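Long-range contacts in tripeptidase (Staphylococcus aureus subsp. aureus, PDB 3RZA), which probably hydrolyses tripeptides as a metal-dependent peptidase of the M20/M25/M40 family: residues V90-L95 against L176-F181; F311-N316 against P354-G359; Q324-N329 against L385-I390; P199-I204 against E269-D274. One frame throughout, in Å; residues are numbered along the deposited sequence.

Contact 1: V90-L95 against L176-F181; sequences VPKLYL and LLDADF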
loop_
_atom_site.group_PDB
_atom_site.type_symbol
_atom_site.label_atom_id
_atom_site.label_comp_id
_atom_site.label_asym_id
_atom_site.label_seq_id
_atom_site.Cartn_x
_atom_site.Cartn_y
_atom_site.Cartn_z
ATOM N N VAL A 90 -10.600 14.045 55.064
ATOM C CA VAL A 90 -9.636 13.135 54.425
ATOM C C VAL A 90 -9.506 13.481 52.925
ATOM O O VAL A 90 -10.368 14.193 52.389
ATOM C CB VAL A 90 -10.060 11.648 54.578
ATOM C CG1 VAL A 90 -10.443 11.332 56.026
ATOM C CG2 VAL A 90 -11.203 11.300 53.617
ATOM N N PRO A 91 -8.440 12.978 52.247
ATOM C CA PRO A 91 -8.250 13.302 50.851
ATOM C C PRO A 91 -9.412 12.900 49.931
ATOM O O PRO A 91 -10.151 11.932 50.221
ATOM C CB PRO A 91 -6.999 12.497 50.482
ATOM C CG PRO A 91 -6.247 12.428 51.705
ATOM C CD PRO A 91 -7.266 12.247 52.768
ATOM N N LYS A 92 -9.567 13.668 48.856
ATOM C CA LYS A 92 -10.629 13.456 47.884
ATOM C C LYS A 92 -10.030 12.641 46.762
ATOM O O LYS A 92 -9.002 13.031 46.197
ATOM C CB LYS A 92 -11.150 14.785 47.356
ATOM C CG LYS A 92 -11.767 15.706 48.440
ATOM C CD LYS A 92 -12.101 17.053 47.837
ATOM C CE LYS A 92 -12.949 17.906 48.756
ATOM N NZ LYS A 92 -13.273 19.213 48.107
ATOM N N LEU A 93 -10.679 11.520 46.451
ATOM C CA LEU A 93 -10.188 10.510 45.521
ATOM C C LEU A 93 -10.999 10.550 44.264
ATOM O O LEU A 93 -12.194 10.887 44.307
ATOM C CB LEU A 93 -10.355 9.121 46.154
ATOM C CG LEU A 93 -9.880 7.892 45.379
ATOM C CD1 LEU A 93 -8.398 8.016 44.973
ATOM C CD2 LEU A 93 -10.110 6.688 46.245
ATOM N N TYR A 94 -10.381 10.192 43.138
ATOM C CA TYR A 94 -11.133 9.806 41.952
ATOM C C TYR A 94 -10.650 8.470 41.425
ATOM O O TYR A 94 -9.520 8.081 41.656
ATOM C CB TYR A 94 -11.114 10.891 40.842
ATOM C CG TYR A 94 -10.008 10.724 39.831
ATOM C CD1 TYR A 94 -8.722 11.170 40.114
ATOM C CD2 TYR A 94 -10.236 10.092 38.597
ATOM C CE1 TYR A 94 -7.690 10.991 39.224
ATOM C CE2 TYR A 94 -9.197 9.903 37.698
ATOM C CZ TYR A 94 -7.918 10.366 38.017
ATOM O OH TYR A 94 -6.883 10.196 37.115
ATOM N N LEU A 95 -11.548 7.775 40.729
ATOM C CA LEU A 95 -11.248 6.524 40.045
ATOM C C LEU A 95 -11.808 6.661 38.647
ATOM O O LEU A 95 -12.887 7.227 38.495
ATOM C CB LEU A 95 -11.918 5.363 40.765
ATOM C CG LEU A 95 -11.538 5.129 42.225
ATOM C CD1 LEU A 95 -12.546 4.152 42.861
ATOM C CD2 LEU A 95 -10.095 4.604 42.324
ATOM N N LEU A 176 -15.894 19.697 36.377
ATOM C CA LEU A 176 -16.630 18.643 37.072
ATOM C C LEU A 176 -15.764 17.836 38.062
ATOM O O LEU A 176 -16.319 17.179 38.937
ATOM C CB LEU A 176 -17.297 17.699 36.062
ATOM C CG LEU A 176 -18.359 18.321 35.142
ATOM C CD1 LEU A 176 -18.788 17.352 34.037
ATOM C CD2 LEU A 176 -19.588 18.809 35.945
ATOM N N LEU A 177 -14.429 17.873 37.914
ATOM C CA LEU A 177 -13.527 17.091 38.757
ATOM C C LEU A 177 -13.218 17.806 40.058
ATOM O O LEU A 177 -13.068 19.016 40.083
ATOM C CB LEU A 177 -12.208 16.782 38.027
ATOM C CG LEU A 177 -12.261 16.050 36.680
ATOM C CD1 LEU A 177 -10.875 15.529 36.323
ATOM C CD2 LEU A 177 -13.269 14.902 36.673
ATOM N N ASP A 178 -13.100 17.029 41.134
ATOM C CA ASP A 178 -12.774 17.547 42.462
ATOM C C ASP A 178 -12.110 16.400 43.221
ATOM O O ASP A 178 -12.799 15.591 43.885
ATOM C CB ASP A 178 -14.043 18.058 43.177
ATOM C CG ASP A 178 -13.760 18.637 44.547
ATOM O OD1 ASP A 178 -12.655 19.148 44.774
ATOM O OD2 ASP A 178 -14.666 18.611 45.404
ATOM N N ALA A 179 -10.788 16.288 43.052
ATOM C CA ALA A 179 -9.991 15.225 43.674
ATOM C C ALA A 179 -8.575 15.718 43.932
ATOM O O ALA A 179 -8.052 16.511 43.159
ATOM C CB ALA A 179 -9.961 13.994 42.771
ATOM N N ASP A 180 -7.977 15.238 45.021
ATOM C CA ASP A 180 -6.546 15.452 45.332
ATOM C C ASP A 180 -5.616 14.509 44.547
ATOM O O ASP A 180 -4.492 14.871 44.242
ATOM C CB ASP A 180 -6.298 15.256 46.825
ATOM C CG ASP A 180 -7.032 16.293 47.685
ATOM O OD1 ASP A 180 -6.803 17.501 47.481
ATOM O OD2 ASP A 180 -7.839 15.896 48.550
ATOM N N PHE A 181 -6.074 13.286 44.290
ATOM C CA PHE A 181 -5.332 12.310 43.472
ATOM C C PHE A 181 -6.257 11.175 43.064
ATOM O O PHE A 181 -7.406 11.092 43.533
ATOM C CB PHE A 181 -4.102 11.755 44.232
ATOM C CG PHE A 181 -4.412 11.235 45.626
ATOM C CD1 PHE A 181 -4.941 9.938 45.818
ATOM C CD2 PHE A 181 -4.162 12.023 46.748
ATOM C CE1 PHE A 181 -5.229 9.463 47.099
ATOM C CE2 PHE A 181 -4.433 11.541 48.036
ATOM C CZ PHE A 181 -4.986 10.263 48.208
HETATM O O HOH W 1 -13.353 13.189 45.027
#

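Contact 2: F311-N316 against P354-G359; sequences FKINDN and PSVILG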
loop_
_atom_site.group_PDB
_atom_site.type_symbol
_atom_site.label_atom_id
_atom_site.label_comp_id
_atom_site.label_asym_id
_atom_site.label_seq_id
_atom_site.Cartn_x
_atom_site.Cartn_y
_atom_site.Cartn_z
ATOM N N PHE A 311 4.126 11.358 31.721
ATOM C CA PHE A 311 4.203 11.773 33.114
ATOM C C PHE A 311 5.084 10.795 33.904
ATOM O O PHE A 311 5.456 9.712 33.419
ATOM C CB PHE A 311 2.798 11.877 33.736
ATOM C CG PHE A 311 2.111 10.546 33.929
ATOM C CD1 PHE A 311 1.400 9.955 32.893
ATOM C CD2 PHE A 311 2.181 9.871 35.154
ATOM C CE1 PHE A 311 0.777 8.721 33.065
ATOM C CE2 PHE A 311 1.575 8.627 35.327
ATOM C CZ PHE A 311 0.867 8.059 34.285
ATOM N N LYS A 312 5.455 11.221 35.096
ATOM C CA LYS A 312 6.162 10.386 36.054
ATOM C C LYS A 312 5.787 10.947 37.405
ATOM O O LYS A 312 6.064 12.118 37.675
ATOM C CB LYS A 312 7.680 10.465 35.824
ATOM C CG LYS A 312 8.592 9.671 36.846
ATOM C CD LYS A 312 8.368 8.160 36.803
ATOM C CE LYS A 312 9.192 7.426 37.876
ATOM N NZ LYS A 312 8.618 7.533 39.309
ATOM N N ILE A 313 5.094 10.155 38.218
ATOM C CA ILE A 313 4.758 10.554 39.578
ATOM C C ILE A 313 5.896 10.085 40.505
ATOM O O ILE A 313 6.357 8.935 40.426
ATOM C CB ILE A 313 3.408 9.980 40.034
ATOM C CG1 ILE A 313 2.288 10.296 39.014
ATOM C CG2 ILE A 313 3.056 10.527 41.399
ATOM C CD1 ILE A 313 2.134 11.751 38.660
ATOM N N ASN A 314 6.374 11.001 41.335
ATOM C CA ASN A 314 7.402 10.714 42.325
ATOM C C ASN A 314 6.949 9.541 43.221
ATOM O O ASN A 314 5.811 9.512 43.687
ATOM C CB ASN A 314 7.670 11.995 43.136
ATOM C CG ASN A 314 8.778 11.846 44.144
ATOM O OD1 ASN A 314 8.734 10.987 45.038
ATOM N ND2 ASN A 314 9.745 12.740 44.066
ATOM N N ASP A 315 7.852 8.594 43.466
ATOM C CA ASP A 315 7.505 7.353 44.187
ATOM C C ASP A 315 7.143 7.534 45.673
ATOM O O ASP A 315 6.576 6.617 46.260
ATOM C CB ASP A 315 8.637 6.321 44.072
ATOM C CG ASP A 315 8.835 5.828 42.642
ATOM O OD1 ASP A 315 8.251 4.765 42.284
ATOM O OD2 ASP A 315 9.555 6.526 41.877
ATOM N N ASN A 316 7.466 8.701 46.261
ATOM C CA ASN A 316 7.084 9.040 47.642
ATOM C C ASN A 316 5.728 9.748 47.781
ATOM O O ASN A 316 5.313 10.041 48.907
ATOM C CB ASN A 316 8.175 9.905 48.288
ATOM C CG ASN A 316 9.548 9.297 48.150
ATOM O OD1 ASN A 316 10.434 9.892 47.544
ATOM N ND2 ASN A 316 9.713 8.073 48.651
ATOM N N PRO A 354 -2.629 14.304 40.488
ATOM C CA PRO A 354 -1.721 13.154 40.444
ATOM C C PRO A 354 -2.441 11.827 40.253
ATOM O O PRO A 354 -3.288 11.469 41.061
ATOM C CB PRO A 354 -1.041 13.192 41.822
ATOM C CG PRO A 354 -1.008 14.611 42.171
ATOM C CD PRO A 354 -2.196 15.259 41.531
ATOM N N SER A 355 -2.131 11.145 39.159
ATOM C CA SER A 355 -2.840 9.935 38.775
ATOM C C SER A 355 -1.852 8.848 38.388
ATOM O O SER A 355 -0.897 9.112 37.676
ATOM C CB SER A 355 -3.794 10.223 37.630
ATOM O OG SER A 355 -4.691 11.273 37.970
ATOM N N VAL A 356 -2.095 7.637 38.885
ATOM C CA VAL A 356 -1.324 6.441 38.536
ATOM C C VAL A 356 -2.331 5.392 38.061
ATOM O O VAL A 356 -3.545 5.555 38.262
ATOM C CB VAL A 356 -0.482 5.938 39.763
ATOM C CG1 VAL A 356 0.395 7.089 40.300
ATOM C CG2 VAL A 356 -1.363 5.393 40.842
ATOM N N ILE A 357 -1.832 4.333 37.430
ATOM C CA ILE A 357 -2.660 3.412 36.677
ATOM C C ILE A 357 -2.504 2.034 37.326
ATOM O O ILE A 357 -1.384 1.532 37.438
ATOM C CB ILE A 357 -2.274 3.338 35.152
ATOM C CG1 ILE A 357 -1.734 4.678 34.622
ATOM C CG2 ILE A 357 -3.475 2.896 34.299
ATOM C CD1 ILE A 357 -2.757 5.858 34.742
ATOM N N LEU A 358 -3.625 1.448 37.760
ATOM C CA LEU A 358 -3.632 0.175 38.460
ATOM C C LEU A 358 -3.681 -0.967 37.466
ATOM O O LEU A 358 -4.472 -0.929 36.512
ATOM C CB LEU A 358 -4.855 0.068 39.372
ATOM C CG LEU A 358 -5.010 1.123 40.457
ATOM C CD1 LEU A 358 -6.357 0.906 41.173
ATOM C CD2 LEU A 358 -3.820 1.113 41.437
ATOM N N GLY A 359 -2.874 -2.000 37.710
ATOM C CA GLY A 359 -2.950 -3.228 36.941
ATOM C C GLY A 359 -4.312 -3.875 37.085
ATOM O O GLY A 359 -4.812 -4.002 38.204
#

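Contact 3: Q324-N329 against L385-I390; sequences QESARN and LEIIKI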
loop_
_atom_site.group_PDB
_atom_site.type_symbol
_atom_site.label_atom_id
_atom_site.label_comp_id
_atom_site.label_asym_id
_atom_site.label_seq_id
_atom_site.Cartn_x
_atom_site.Cartn_y
_atom_site.Cartn_z
ATOM N N GLN A 324 0.497 0.995 46.631
ATOM C CA GLN A 324 1.400 -0.042 47.085
ATOM C C GLN A 324 0.938 -0.665 48.419
ATOM O O GLN A 324 0.988 -1.881 48.572
ATOM C CB GLN A 324 2.837 0.487 47.210
ATOM C CG GLN A 324 3.518 0.801 45.894
ATOM C CD GLN A 324 4.921 1.274 46.138
ATOM O OE1 GLN A 324 5.119 2.368 46.653
ATOM N NE2 GLN A 324 5.906 0.421 45.856
ATOM N N GLU A 325 0.479 0.166 49.361
ATOM C CA GLU A 325 -0.060 -0.334 50.662
ATOM C C GLU A 325 -1.257 -1.278 50.459
ATOM O O GLU A 325 -1.287 -2.383 51.038
ATOM C CB GLU A 325 -0.464 0.827 51.580
ATOM C CG GLU A 325 -0.906 0.400 53.026
ATOM C CD GLU A 325 -1.377 1.578 53.906
ATOM O OE1 GLU A 325 -1.114 2.747 53.563
ATOM O OE2 GLU A 325 -2.028 1.315 54.941
ATOM N N SER A 326 -2.211 -0.855 49.621
ATOM C CA SER A 326 -3.403 -1.685 49.265
ATOM C C SER A 326 -2.989 -3.043 48.661
ATOM O O SER A 326 -3.534 -4.086 49.030
ATOM C CB SER A 326 -4.349 -0.929 48.329
ATOM O OG SER A 326 -3.851 -0.796 46.977
ATOM N N ALA A 327 -1.975 -3.016 47.806
ATOM C CA ALA A 327 -1.413 -4.220 47.219
ATOM C C ALA A 327 -0.755 -5.146 48.284
ATOM O O ALA A 327 -1.047 -6.345 48.321
ATOM C CB ALA A 327 -0.399 -3.855 46.044
ATOM N N ARG A 328 0.080 -4.583 49.155
ATOM C CA ARG A 328 0.690 -5.357 50.261
ATOM C C ARG A 328 -0.323 -5.939 51.235
ATOM O O ARG A 328 -0.201 -7.118 51.633
ATOM C CB ARG A 328 1.698 -4.527 51.048
ATOM C CG ARG A 328 3.011 -4.298 50.331
ATOM C CD ARG A 328 4.068 -3.777 51.278
ATOM N NE ARG A 328 3.687 -2.461 51.802
ATOM C CZ ARG A 328 3.942 -1.266 51.233
ATOM N NH1 ARG A 328 4.649 -1.135 50.080
ATOM N NH2 ARG A 328 3.489 -0.171 51.841
ATOM N N ASN A 329 -1.335 -5.151 51.587
ATOM C CA ASN A 329 -2.442 -5.649 52.441
ATOM C C ASN A 329 -3.181 -6.877 51.866
ATOM O O ASN A 329 -3.564 -7.758 52.616
ATOM C CB ASN A 329 -3.465 -4.551 52.738
ATOM C CG ASN A 329 -2.930 -3.456 53.651
ATOM O OD1 ASN A 329 -1.797 -3.503 54.112
ATOM N ND2 ASN A 329 -3.756 -2.446 53.889
ATOM N N LEU A 385 -11.461 -1.397 46.938
ATOM C CA LEU A 385 -12.068 -1.236 48.260
ATOM C C LEU A 385 -11.015 -0.859 49.337
ATOM O O LEU A 385 -11.272 -0.008 50.183
ATOM C CB LEU A 385 -12.831 -2.506 48.685
ATOM C CG LEU A 385 -13.445 -2.473 50.101
ATOM C CD1 LEU A 385 -14.398 -1.262 50.239
ATOM C CD2 LEU A 385 -14.143 -3.765 50.400
ATOM N N GLU A 386 -9.858 -1.524 49.298
ATOM C CA GLU A 386 -8.798 -1.289 50.263
ATOM C C GLU A 386 -8.226 0.122 50.130
ATOM O O GLU A 386 -7.982 0.779 51.142
ATOM C CB GLU A 386 -7.704 -2.334 50.090
ATOM C CG GLU A 386 -6.681 -2.384 51.186
ATOM C CD GLU A 386 -7.236 -2.792 52.543
ATOM O OE1 GLU A 386 -8.279 -3.478 52.615
ATOM O OE2 GLU A 386 -6.610 -2.421 53.543
ATOM N N ILE A 387 -8.057 0.587 48.890
ATOM C CA ILE A 387 -7.590 1.969 48.605
ATOM C C ILE A 387 -8.532 3.029 49.180
ATOM O O ILE A 387 -8.074 3.996 49.778
ATOM C CB ILE A 387 -7.406 2.208 47.061
ATOM C CG1 ILE A 387 -6.182 1.449 46.553
ATOM C CG2 ILE A 387 -7.306 3.718 46.735
ATOM C CD1 ILE A 387 -6.035 1.413 45.046
ATOM N N ILE A 388 -9.841 2.834 49.002
ATOM C CA ILE A 388 -10.855 3.718 49.606
ATOM C C ILE A 388 -10.763 3.731 51.151
ATOM O O ILE A 388 -10.871 4.813 51.766
ATOM C CB ILE A 388 -12.297 3.341 49.159
ATOM C CG1 ILE A 388 -12.525 3.758 47.709
ATOM C CG2 ILE A 388 -13.358 4.007 50.043
ATOM C CD1 ILE A 388 -13.789 3.132 47.087
ATOM N N LYS A 389 -10.543 2.545 51.754
ATOM C CA LYS A 389 -10.381 2.427 53.223
ATOM C C LYS A 389 -9.109 3.111 53.726
ATOM O O LYS A 389 -9.135 3.750 54.781
ATOM C CB LYS A 389 -10.381 0.946 53.685
ATOM C CG LYS A 389 -11.753 0.242 53.659
ATOM C CD LYS A 389 -11.627 -1.241 54.062
ATOM C CE LYS A 389 -12.935 -1.783 54.597
ATOM N NZ LYS A 389 -12.888 -3.251 54.925
ATOM N N ILE A 390 -7.999 2.949 52.986
ATOM C CA ILE A 390 -6.708 3.541 53.371
ATOM C C ILE A 390 -6.766 5.083 53.290
ATOM O O ILE A 390 -6.310 5.767 54.204
ATOM C CB ILE A 390 -5.531 2.989 52.511
ATOM C CG1 ILE A 390 -5.260 1.510 52.848
ATOM C CG2 ILE A 390 -4.248 3.808 52.757
ATOM C CD1 ILE A 390 -4.532 0.721 51.721
#

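Contact 4: P199-I204 against E269-D274; sequences PTQMLI and EARSHD. With IPA (isopropyl alcohol), chain H.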
loop_
_atom_site.group_PDB
_atom_site.type_symbol
_atom_site.label_atom_id
_atom_site.label_comp_id
_atom_site.label_asym_id
_atom_site.label_seq_id
_atom_site.Cartn_x
_atom_site.Cartn_y
_atom_site.Cartn_z
ATOM N N PRO A 199 4.924 7.248 28.774
ATOM C CA PRO A 199 5.675 8.119 27.862
ATOM C C PRO A 199 4.798 9.145 27.137
ATOM O O PRO A 199 3.545 9.057 27.177
ATOM C CB PRO A 199 6.234 7.132 26.853
ATOM C CG PRO A 199 5.118 6.139 26.696
ATOM C CD PRO A 199 4.431 6.055 28.061
ATOM N N THR A 200 5.459 10.139 26.539
ATOM C CA THR A 200 4.890 10.955 25.437
ATOM C C THR A 200 4.872 10.125 24.148
ATOM O O THR A 200 5.869 9.541 23.818
ATOM C CB THR A 200 5.719 12.237 25.198
ATOM O OG1 THR A 200 5.790 12.982 26.411
ATOM C CG2 THR A 200 5.092 13.138 24.105
ATOM N N GLN A 201 3.728 10.026 23.465
ATOM C CA GLN A 201 3.676 9.455 22.115
ATOM C C GLN A 201 3.402 10.573 21.133
ATOM O O GLN A 201 2.554 11.423 21.394
ATOM C CB GLN A 201 2.605 8.387 21.972
ATOM C CG GLN A 201 2.748 7.543 20.653
ATOM C CD GLN A 201 1.450 7.321 19.858
ATOM O OE1 GLN A 201 1.457 7.403 18.642
ATOM N NE2 GLN A 201 0.377 6.979 20.532
HETATM N N MSE A 202 4.135 10.566 20.018
HETATM C CA MSE A 202 3.836 11.403 18.867
HETATM C C MSE A 202 3.663 10.556 17.604
HETATM O O MSE A 202 4.338 9.547 17.438
HETATM C CB MSE A 202 4.958 12.418 18.672
HETATM C CG MSE A 202 5.094 13.350 19.851
HETATM SE SE MSE A 202 6.062 14.919 19.440
HETATM C CE MSE A 202 6.141 15.749 21.218
ATOM N N LEU A 203 2.738 10.975 16.737
ATOM C CA LEU A 203 2.579 10.426 15.378
ATOM C C LEU A 203 3.417 11.294 14.453
ATOM O O LEU A 203 3.458 12.510 14.646
ATOM C CB LEU A 203 1.110 10.452 14.918
ATOM C CG LEU A 203 0.043 9.721 15.763
ATOM C CD1 LEU A 203 -1.367 9.931 15.186
ATOM C CD2 LEU A 203 0.346 8.240 15.883
ATOM N N ILE A 204 4.160 10.662 13.540
ATOM C CA ILE A 204 4.873 11.379 12.475
ATOM C C ILE A 204 4.489 10.719 11.158
ATOM O O ILE A 204 4.567 9.496 11.014
ATOM C CB ILE A 204 6.425 11.428 12.691
ATOM C CG1 ILE A 204 7.136 12.051 11.475
ATOM C CG2 ILE A 204 6.980 10.062 12.980
ATOM C CD1 ILE A 204 8.540 12.588 11.774
ATOM N N GLU A 269 5.481 6.405 14.326
ATOM C CA GLU A 269 5.350 6.983 15.679
ATOM C C GLU A 269 6.666 7.029 16.406
ATOM O O GLU A 269 7.639 6.394 15.977
ATOM C CB GLU A 269 4.355 6.193 16.527
ATOM C CG GLU A 269 4.705 4.717 16.677
ATOM C CD GLU A 269 4.318 4.167 18.011
ATOM O OE1 GLU A 269 3.098 4.034 18.262
ATOM O OE2 GLU A 269 5.233 3.864 18.817
ATOM N N ALA A 270 6.675 7.766 17.517
ATOM C CA ALA A 270 7.792 7.773 18.438
ATOM C C ALA A 270 7.269 7.895 19.857
ATOM O O ALA A 270 6.191 8.479 20.073
ATOM C CB ALA A 270 8.726 8.922 18.105
ATOM N N ARG A 271 7.998 7.300 20.812
ATOM C CA ARG A 271 7.658 7.376 22.251
ATOM C C ARG A 271 8.890 7.665 23.059
ATOM O O ARG A 271 9.956 7.161 22.724
ATOM C CB ARG A 271 7.027 6.063 22.764
ATOM C CG ARG A 271 5.920 5.527 21.901
ATOM C CD ARG A 271 5.246 4.310 22.488
ATOM N NE ARG A 271 4.249 3.842 21.528
ATOM C CZ ARG A 271 3.037 3.334 21.800
ATOM N NH1 ARG A 271 2.608 3.119 23.045
ATOM N NH2 ARG A 271 2.248 2.977 20.780
ATOM N N SER A 272 8.752 8.465 24.122
ATOM C CA SER A 272 9.804 8.575 25.139
ATOM C C SER A 272 9.281 8.938 26.502
ATOM O O SER A 272 8.277 9.649 26.613
ATOM C CB SER A 272 10.852 9.618 24.748
ATOM O OG SER A 272 11.957 9.548 25.621
ATOM N N HIS A 273 10.009 8.502 27.532
ATOM C CA HIS A 273 9.712 8.921 28.915
ATOM C C HIS A 273 10.377 10.236 29.288
ATOM O O HIS A 273 10.175 10.745 30.405
ATOM C CB HIS A 273 10.055 7.819 29.896
ATOM C CG HIS A 273 9.122 6.661 29.807
ATOM N ND1 HIS A 273 7.904 6.649 30.450
ATOM C CD2 HIS A 273 9.186 5.513 29.092
ATOM C CE1 HIS A 273 7.262 5.539 30.138
ATOM N NE2 HIS A 273 8.031 4.816 29.346
ATOM N N ASP A 274 11.146 10.805 28.354
ATOM C CA ASP A 274 11.773 12.123 28.516
ATOM C C ASP A 274 11.097 13.032 27.450
ATOM O O ASP A 274 11.221 12.757 26.242
ATOM C CB ASP A 274 13.286 11.977 28.299
ATOM C CG ASP A 274 14.064 13.273 28.500
ATOM O OD1 ASP A 274 13.557 14.375 28.225
ATOM O OD2 ASP A 274 15.251 13.163 28.875
HETATM C C1 IPA H . 10.278 3.494 25.812
HETATM C C2 IPA H . 8.754 3.593 25.816
HETATM C C3 IPA H . 8.204 3.031 24.517
HETATM O O2 IPA H . 8.238 2.816 26.873
HETATM O O HOH W 2 7.904 12.320 27.922
#

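Contact 1: V90-L95 against L176-F181
P91 and L93 both meet the ring of F181, and this is the apolar centre of the contact. P91 CB lies 3.7 Å from F181 CE2, while L93 CD1 reaches the CD1 side of the same ring at 4.0 Å from F181 CD1; both carbons approach obliquely. F181 takes the first torsion that sets CG between its backbone N and carbonyl carbon (chi1 51°), which places the ring where CE2 meets P91 and CD1 meets L93. Helix 374-393 covers this side, with V391 touching both P91 and F181. On the other side of strand 93-98 from L93 and F181, Y94 CB packs on A179 CB, and the hydroxyl of Y94 is bonded to S355.

The backbone adds a parallel bridge between L93 and F181, in which Y94 N donates to F181 O at 3.1 Å. Farther out, D180 and K92 hold each other twice. D180 N donates to K92 O at 2.7 Å, and K92 N returns a nearly straight bond (175°) to D180 OD2, met on the anti side of the carboxylate at 2.8 Å. One water donates to both L93 O and D178 O. At the polar edge the extended chain of K92 brings NZ to the syn side of D178 OD2 at 3.1 Å, a salt bridge; the same oxygen also bonds Q153.

The touching parts run 98° apart, and the L93-F181 bridge is the one strand pairing between them, at the first residue of strand 181-184. It joins parallel neighbours 93-98 and 181-184 in the mixed sheet, consistent with the alpha/beta catalytic domain of M20 peptidases.

Contact 2: F311-N316 against P354-G359
The ring of F311 approaches the backbone of S355, with CE2 3.4 Å from S355 O, and the approach is oblique to the ring. Strands 299-312 and 355-359, which carry these residues, both pair with strand 194-209 in one mixed sheet; here they meet through side chains of the first. S355 O also accepts a hydrogen bond from N349 ND2, and N349 touches the F311 ring. Toward I357 the ring is looser, F311 CZ standing 4.3 Å from I357 CD1. A first torsion that places CG between the backbone N and the carbonyl carbon (chi1 69°) aims the ring at strand 355-359.

F311 and I313 make backbone bonds to A198 and V196 of strand 194-209, whereas no hydrogen bond joins the two segments directly. Their nearest CA atoms, those of I313 and P354, are 7.0 Å apart, and side chains of 311-316 span the gap to side chains and to the S355 carbonyl.

I313 carries the second half of it. Its CG1 sits 3.9 Å from V356 CG1, the two branched chains meeting at a slant, and V319 of helix 318-329 packs on both residues. That helix begins two residues after N316.

On the far side, the chain is held within itself. N316 N donates to N314 OD1 in the carbonyl plane, an Asx turn. K312 points away from 354-359 and folds back to donate to I313 O from above the carbonyl plane, with K312 NZ 2.9 Å from D315 OD2 and above the carboxylate plane, a salt bridge.

Contact 3: Q324-N329 against L385-I390
S326 packs its small side chain on I387 and I390, where helices 318-329 and 374-393 pack against each other. The segment axes come within 8.9 Å and their directions differ by 121°, a steeply crossed helix pair on the outside of the alpha/beta domain. S326 sits at the crossing, its CA 5.5 Å from E386 CA, the nearest such pair.

S326 CB lies only 3.5 Å from I387 CG1, tighter than usual for two carbons. From a direction roughly at right angles to that, I390 CD1 comes to 3.8 Å from S326 CB. The hydroxyl, set between the backbone N and the carbonyl carbon (chi1 73°), turns back to bond A323 O one turn earlier and also meets Q383 NE2, which lies on the opposing helix; the polar atom is therefore satisfied although the residue is buried.

E325 lies across I390 at a slant. Its extended chain lays CG against I390 CD1 and brings OE1 to 3.4 Å from I390 CG2, an acid oxygen beside a methyl group.

E386 reaches from helix 374-393 to N329. Its chain bends at chi2, with CG resting on S326 CA, and the two side chains meet at about a right angle, amide and carboxylate planes 79° apart. N329 ND2 donates in its own amide plane to the anti side of E386 OE2 at 2.9 Å, tilted well out of the carboxylate plane.

Contact 4: P199-I204 against E269-D274
Q201 CG lies over a face of the R271 guanidinium, and the Q201 amide stacks nearly flat with it, the planes 11° apart. In the one conformer of H273 considered, of two modelled, P199 CB lies over a ring face, 3.8 Å from the centroid, an apparent CH-pi contact; isopropanol, probably from the crystallisation liquor, may likewise bond H273 NE2 at the ring edge.

These pairs ride on antiparallel strands 194-209 and 263-272. T200 with S272 and M202 with A270 are hydrogen-bonded pairs, M202 N meeting A270 O at 2.9 Å; Q201 with R271 and L203 with E269 are non-hydrogen-bonded. Helix 275-295 packs on A270 and I204, and the second subunit brings H214 onto R271, A215 onto E269 and T257 onto L203, consistent with the dimerisation domain of M20 peptidases.

A water joins T200 OG1, also bonded to G310 N, to S272 O. R271 is positioned by E269 of its own strand: NE and NH2 grip the carboxylate side-on, one oxygen each, with R271 NE 2.9 Å from E269 OE2. NH1 bonds G340 O and a citrate, itself probably from the liquor. S272 OG, bonded to T244 OG1, accepts from D274 N in an ST turn, and D274 caps helix 275-295 through E276 N.

Contacts 1, 2 and 3 lie together on one side of the chain's centre and touch: Y94 of contact 1 bonds S355 of contact 2, L93 packs on I387 and I388 of contact 3, and L358 of contact 2 on I387. Contact 4 stands apart, about 17 Å from contact 3 between nearest atoms, yet strand 194-209 links it to contact 2 in the shared sheet. It is the most buried, with regular backbone bonding; the other three are partly buried. Contact 1 mixes a parallel bridge with a salt bridge at its polar edge, contact 2 sets side chains on side chains and a carbonyl without a hydrogen bond, and contact 3 is mainly apolar packing plus one N329-E386 bond.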